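Local coordinates for protein hydrolase, haloacid dehalogenase-like family (Porphyromonas gingivalis, PDB 2I6X) that is a predicted hydrolase of the haloacid dehalogenase-like superfamily, whose substrate is not established, at residues Leu118-Ala121 with Arg125-Pro128. Numbering follows the deposited sequence.
Sequences LDLA and RFLP
Leu120 and Ala121, in the last turn of helix 115-121, pack on Phe126 in the loop that follows. The helix comes after strand 106-111 of the parallel five-stranded sheet, in the Rossmann-like core of the HAD fold. Leu120 lies across the Phe126 side chain at about a right angle. With CG anti to the backbone N (chi1 169°), the end of Leu120 is carried nearer to 125-128. Leu120 CG then sits 4.1 Å from Phe126 CD1, oblique to the ring. One branch, Leu120 CD1, reaches the backbone at Arg125 O, 4.1 Å away. Leu84 and Leu87 also touch Leu120. Leu120 O lies 3.5 Å from Phe126 CB. Leu120 O also accepts a hydrogen bond from Ser123 OG, which bonds Arg125 N too, so one serine bridges the helix end and the start of 125-128. No hydrogen bond joins the two segments directly, and the contact is van der Waals packing with a CH-pi contact. Ala121 supplies its backbone as well as its methyl. Ala121 CB is 4.3 Å from Phe126 CD1. Phe126 CB is directed toward the helix, and the ring also meets Phe95 with the planes nearly perpendicular. Ala121 CA makes the CH-pi contact over one face, 4.0 Å from the centroid of the Phe126 ring and 24° off the normal, displaced toward the rim near Phe126 CG and CD1.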
loop_
_atom_site.group_PDB
_atom_site.type_symbol
_atom_site.label_atom_id
_atom_site.label_comp_id
_atom_site.label_asym_id
_atom_site.label_seq_id
_atom_site.Cartn_x
_atom_site.Cartn_y
_atom_site.Cartn_z
ATOM N N LEU A 118 8.763 1.527 0.977
ATOM C CA LEU A 118 8.933 1.629 2.412
ATOM C C LEU A 118 10.166 2.436 2.811
ATOM O O LEU A 118 10.088 3.218 3.762
ATOM C CB LEU A 118 8.960 0.246 3.046
ATOM C CG LEU A 118 7.601 -0.397 3.289
ATOM C CD1 LEU A 118 7.808 -1.717 4.044
ATOM C CD2 LEU A 118 6.670 0.565 4.057
ATOM N N ASP A 119 11.284 2.259 2.100
ATOM C CA ASP A 119 12.435 3.115 2.301
ATOM C C ASP A 119 12.047 4.599 2.091
ATOM O O ASP A 119 12.446 5.468 2.881
ATOM C CB ASP A 119 13.624 2.691 1.412
ATOM C CG ASP A 119 14.303 1.358 1.877
ATOM O OD1 ASP A 119 13.935 0.785 2.940
ATOM O OD2 ASP A 119 15.216 0.853 1.162
ATOM N N LEU A 120 11.266 4.892 1.054
ATOM C CA LEU A 120 10.834 6.270 0.806
ATOM C C LEU A 120 9.911 6.774 1.918
ATOM O O LEU A 120 10.094 7.871 2.458
ATOM C CB LEU A 120 10.143 6.433 -0.563
ATOM C CG LEU A 120 9.445 7.813 -0.710
ATOM C CD1 LEU A 120 10.404 8.992 -0.581
ATOM C CD2 LEU A 120 8.595 7.927 -1.967
ATOM N N ALA A 121 8.924 5.952 2.242
ATOM C CA ALA A 121 7.906 6.271 3.238
ATOM C C ALA A 121 8.447 6.495 4.648
ATOM O O ALA A 121 7.839 7.215 5.422
ATOM C CB ALA A 121 6.817 5.193 3.246
ATOM N N ARG A 125 11.695 12.555 3.448
ATOM C CA ARG A 125 11.415 13.071 2.107
ATOM C C ARG A 125 10.057 12.594 1.597
ATOM O O ARG A 125 9.686 12.856 0.447
ATOM C CB ARG A 125 12.505 12.604 1.146
ATOM C CG ARG A 125 13.880 12.953 1.642
ATOM C CD ARG A 125 13.932 14.425 2.114
ATOM N NE ARG A 125 15.309 14.833 2.352
ATOM C CZ ARG A 125 15.692 16.070 2.648
ATOM N NH1 ARG A 125 16.978 16.315 2.836
ATOM N NH2 ARG A 125 14.795 17.052 2.757
ATOM N N PHE A 126 9.325 11.881 2.439
ATOM C CA PHE A 126 8.055 11.336 2.006
ATOM C C PHE A 126 7.002 12.442 1.839
ATOM O O PHE A 126 6.306 12.465 0.842
ATOM C CB PHE A 126 7.610 10.229 2.961
ATOM C CG PHE A 126 6.290 9.601 2.605
ATOM C CD1 PHE A 126 6.083 9.039 1.355
ATOM C CD2 PHE A 126 5.267 9.542 3.548
ATOM C CE1 PHE A 126 4.880 8.459 1.050
ATOM C CE2 PHE A 126 4.068 8.973 3.252
ATOM C CZ PHE A 126 3.858 8.426 2.011
ATOM N N LEU A 127 6.947 13.374 2.794
ATOM C CA LEU A 127 5.943 14.447 2.836
ATOM C C LEU A 127 6.577 15.790 3.127
ATOM O O LEU A 127 7.600 15.859 3.831
ATOM C CB LEU A 127 4.904 14.176 3.920
ATOM C CG LEU A 127 3.796 13.162 3.620
ATOM C CD1 LEU A 127 3.258 12.580 4.899
ATOM C CD2 LEU A 127 2.672 13.816 2.833
ATOM N N PRO A 128 5.961 16.881 2.624
ATOM C CA PRO A 128 6.564 18.189 2.837
ATOM C C PRO A 128 6.807 18.446 4.310
ATOM O O PRO A 128 7.733 19.173 4.666
ATOM C CB PRO A 128 5.507 19.155 2.289
ATOM C CG PRO A 128 4.812 18.368 1.246
ATOM C CD PRO A 128 4.703 16.989 1.858
#